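Local coordinates for DsbA family protein (Salmonella typhimurium, PDB 7JVE), which acts as a trimeric thioredoxin-like enzyme with both thiol oxidase and disulfide isomerase activities, at residues F90-S95 and D152-L157. Numbering follows the deposited sequence.
Sequences FDYQCS and DWHNAL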
ATOM      1  N   PHE A  90      20.628   6.414   9.846  1.00 19.60           N
ATOM      2  CA  PHE A  90      20.319   6.754   8.473  1.00 22.25           C
ATOM      3  C   PHE A  90      21.305   6.040   7.559  1.00 21.04           C
ATOM      4  O   PHE A  90      22.420   5.680   7.961  1.00 20.63           O
ATOM      5  CB  PHE A  90      20.392   8.267   8.235  1.00 20.54           C
ATOM      6  CG  PHE A  90      21.776   8.808   8.382  1.00 25.54           C
ATOM      7  CD1 PHE A  90      22.282   9.117   9.634  1.00 22.43           C
ATOM      8  CD2 PHE A  90      22.608   8.926   7.277  1.00 23.94           C
ATOM      9  CE1 PHE A  90      23.577   9.572   9.768  1.00 25.48           C
ATOM     10  CE2 PHE A  90      23.892   9.393   7.409  1.00 21.88           C
ATOM     11  CZ  PHE A  90      24.378   9.716   8.649  1.00 23.80           C
ATOM     12  N   ASP A  91      20.853   5.825   6.326  1.00 20.18           N
ATOM     13  CA  ASP A  91      21.642   5.304   5.219  1.00 21.72           C
ATOM     14  C   ASP A  91      21.658   6.394   4.151  1.00 22.97           C
ATOM     15  O   ASP A  91      20.609   6.980   3.852  1.00 23.43           O
ATOM     16  CB  ASP A  91      21.004   3.994   4.713  1.00 21.21           C
ATOM     17  CG  ASP A  91      21.754   3.336   3.553  1.00 24.69           C
ATOM     18  OD1 ASP A  91      22.512   4.006   2.804  1.00 23.75           O
ATOM     19  OD2 ASP A  91      21.536   2.106   3.380  1.00 24.62           O
ATOM     20  N   TYR A  92      22.838   6.705   3.604  1.00 19.42           N
ATOM     21  CA  TYR A  92      22.871   7.743   2.581  1.00 21.76           C
ATOM     22  C   TYR A  92      22.025   7.386   1.356  1.00 26.08           C
ATOM     23  O   TYR A  92      21.585   8.292   0.640  1.00 24.36           O
ATOM     24  CB  TYR A  92      24.304   8.048   2.148  1.00 19.87           C
ATOM     25  CG  TYR A  92      25.069   8.889   3.144  1.00 24.18           C
ATOM     26  CD1 TYR A  92      24.740  10.237   3.351  1.00 24.93           C
ATOM     27  CD2 TYR A  92      26.109   8.348   3.883  1.00 20.29           C
ATOM     28  CE1 TYR A  92      25.433  11.013   4.258  1.00 22.70           C
ATOM     29  CE2 TYR A  92      26.818   9.120   4.806  1.00 23.30           C
ATOM     30  CZ  TYR A  92      26.474  10.449   4.991  1.00 27.04           C
ATOM     31  OH  TYR A  92      27.180  11.220   5.895  1.00 27.69           O
ATOM     32  N   GLN A  93      21.773   6.104   1.096  1.00 24.22           N
ATOM     33  CA  GLN A  93      20.964   5.716  -0.052  1.00 24.09           C
ATOM     34  C   GLN A  93      19.497   5.504   0.295  1.00 23.09           C
ATOM     35  O   GLN A  93      18.711   5.120  -0.571  1.00 27.62           O
ATOM     36  CB  GLN A  93      21.542   4.465  -0.699  1.00 26.31           C
ATOM     37  CG  GLN A  93      22.853   4.757  -1.359  1.00 25.52           C
ATOM     38  CD  GLN A  93      23.265   3.671  -2.299  1.00 31.13           C
ATOM     39  OE1 GLN A  93      22.875   3.678  -3.475  1.00 33.02           O
ATOM     40  NE2 GLN A  93      24.066   2.720  -1.801  1.00 24.77           N
ATOM     41  N   CYS A  94      19.109   5.762   1.527  1.00 23.11           N
ATOM     42  CA  CYS A  94      17.696   5.819   1.878  1.00 25.88           C
ATOM     43  C   CYS A  94      17.062   7.063   1.261  1.00 24.82           C
ATOM     44  O   CYS A  94      17.407   8.191   1.638  1.00 25.09           O
ATOM     45  CB  CYS A  94      17.557   5.827   3.392  1.00 21.55           C
ATOM     46  SG  CYS A  94      15.895   5.977   3.902  1.00 28.10           S
ATOM     47  N   SER A  95      16.120   6.869   0.333  1.00 22.91           N
ATOM     48  CA  SER A  95      15.574   8.002  -0.411  1.00 27.60           C
ATOM     49  C   SER A  95      14.763   8.946   0.477  1.00 29.03           C
ATOM     50  O   SER A  95      14.771  10.159   0.243  1.00 29.75           O
ATOM     51  CB  SER A  95      14.721   7.519  -1.598  1.00 29.77           C
ATOM     52  OG  SER A  95      13.568   6.800  -1.194  1.00 27.40           O
ATOM     53  N   ASP A 152      28.566  19.489   6.578  1.00 23.44           N
ATOM     54  CA  ASP A 152      28.638  19.880   5.162  1.00 24.87           C
ATOM     55  C   ASP A 152      28.851  18.675   4.264  1.00 24.71           C
ATOM     56  O   ASP A 152      28.223  18.555   3.207  1.00 23.82           O
ATOM     57  CB  ASP A 152      29.760  20.890   4.859  1.00 26.20           C
ATOM     58  CG  ASP A 152      29.601  22.186   5.596  1.00 32.10           C
ATOM     59  OD1 ASP A 152      30.626  22.752   6.036  1.00 41.90           O
ATOM     60  OD2 ASP A 152      28.443  22.626   5.769  1.00 43.38           O
ATOM     61  N   TRP A 153      29.780  17.801   4.642  1.00 22.26           N
ATOM     62  CA  TRP A 153      30.023  16.608   3.842  1.00 22.93           C
ATOM     63  C   TRP A 153      28.765  15.747   3.766  1.00 22.57           C
ATOM     64  O   TRP A 153      28.368  15.278   2.693  1.00 25.71           O
ATOM     65  CB  TRP A 153      31.196  15.825   4.437  1.00 19.62           C
ATOM     66  CG  TRP A 153      31.132  14.379   4.150  1.00 21.80           C
ATOM     67  CD1 TRP A 153      30.698  13.393   4.994  1.00 20.90           C
ATOM     68  CD2 TRP A 153      31.486  13.733   2.920  1.00 21.02           C
ATOM     69  NE1 TRP A 153      30.779  12.168   4.367  1.00 20.23           N
ATOM     70  CE2 TRP A 153      31.258  12.344   3.097  1.00 20.60           C
ATOM     71  CE3 TRP A 153      31.989  14.189   1.690  1.00 23.31           C
ATOM     72  CZ2 TRP A 153      31.515  11.400   2.085  1.00 19.87           C
ATOM     73  CZ3 TRP A 153      32.243  13.250   0.683  1.00 24.95           C
ATOM     74  CH2 TRP A 153      32.003  11.870   0.892  1.00 22.35           C
ATOM     75  N   HIS A 154      28.133  15.529   4.913  1.00 19.85           N
ATOM     76  CA  HIS A 154      26.928  14.720   4.993  1.00 19.45           C
ATOM     77  C   HIS A 154      25.838  15.264   4.075  1.00 22.95           C
ATOM     78  O   HIS A 154      25.270  14.529   3.258  1.00 23.42           O
ATOM     79  CB  HIS A 154      26.503  14.684   6.466  1.00 20.52           C
ATOM     80  CG  HIS A 154      25.103  14.220   6.718  1.00 21.58           C
ATOM     81  ND1 HIS A 154      24.813  12.940   7.133  1.00 20.11           N
ATOM     82  CD2 HIS A 154      23.923  14.883   6.686  1.00 22.93           C
ATOM     83  CE1 HIS A 154      23.513  12.823   7.315  1.00 22.24           C
ATOM     84  NE2 HIS A 154      22.948  13.989   7.053  1.00 25.81           N
ATOM     85  N   ASN A 155      25.542  16.559   4.177  1.00 21.91           N
ATOM     86  CA  ASN A 155      24.534  17.148   3.303  1.00 22.55           C
ATOM     87  C   ASN A 155      24.955  17.081   1.842  1.00 29.34           C
ATOM     88  O   ASN A 155      24.114  16.880   0.952  1.00 28.36           O
ATOM     89  CB  ASN A 155      24.270  18.589   3.705  1.00 24.13           C
ATOM     90  CG  ASN A 155      23.593  18.695   5.051  1.00 29.12           C
ATOM     91  OD1 ASN A 155      22.796  17.839   5.406  1.00 28.04           O
ATOM     92  ND2 ASN A 155      23.913  19.742   5.809  1.00 26.75           N
ATOM     93  N   ALA A 156      26.250  17.260   1.564  1.00 22.28           N
ATOM     94  CA  ALA A 156      26.690  17.248   0.178  1.00 24.81           C
ATOM     95  C   ALA A 156      26.505  15.868  -0.441  1.00 26.10           C
ATOM     96  O   ALA A 156      26.171  15.759  -1.625  1.00 26.24           O
ATOM     97  CB  ALA A 156      28.153  17.690   0.082  1.00 23.00           C
ATOM     98  N   LEU A 157      26.696  14.814   0.350  1.00 26.05           N
ATOM     99  CA  LEU A 157      26.539  13.468  -0.169  1.00 25.58           C
ATOM    100  C   LEU A 157      25.085  13.193  -0.546  1.00 25.97           C
ATOM    101  O   LEU A 157      24.801  12.765  -1.670  1.00 28.44           O
ATOM    102  CB  LEU A 157      27.073  12.468   0.850  1.00 22.48           C
ATOM    103  CG  LEU A 157      27.254  11.039   0.337  1.00 26.49           C
ATOM    104  CD1 LEU A 157      28.004  11.029  -0.986  1.00 23.17           C
ATOM    105  CD2 LEU A 157      27.960  10.171   1.388  1.00 23.16           C
TER
HETATM  106  O   HOH W   1      29.759  10.180   6.249  1.00 21.09           O
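Y92 of the active-site loop reaches across to H154 and L157 on helix 147-159, a contact that shows how a thioredoxin fold of the DsbA type can join its redox centre to the helical part of the domain through aromatic side chains. The loop leaves strand 84-90, makes a type I turn from D91 to C94, and ends at the N-cap of helix 95-110, where C94 is disulfide-bonded to C97. Within that turn D91 OD1 accepts from Q93 N at 2.8 Å, an Asx turn that fixes the peptide just beyond Y92.

The Y92 side chain can be followed outward. From CB, the first torsion sets CG anti to the carbonyl carbon, beside the backbone N, directing the ring toward the helix. The middle of the Y92 ring lies under the methyl L157 CD2, 3.5 Å from the ring centroid and 8° off the normal, a well-centred CH-pi contact. On the opposite face comes F90 CE2, offset toward the rim. Farther out, Y92 CE1 passes H154 ND1 at 3.5 Å, the two rings meeting obliquely. At the end, Y92 OH accepts a weak, bent hydrogen bond from H154 ND1 (3.2 Å, 134°) and donates to a water at 2.8 Å. That water also accepts from W153 NE1, so the hydroxyl is tied directly to H154 and through the water to W153.

H154 serves F90 as well: its imidazole stands almost upright on the phenyl face in an offset edge-to-face pair, planes at 84°. F118 and Y158 extend the aromatic cluster around it. The imidazole carbon H154 CE1 makes the approach, 3.5 Å from F90 CE2.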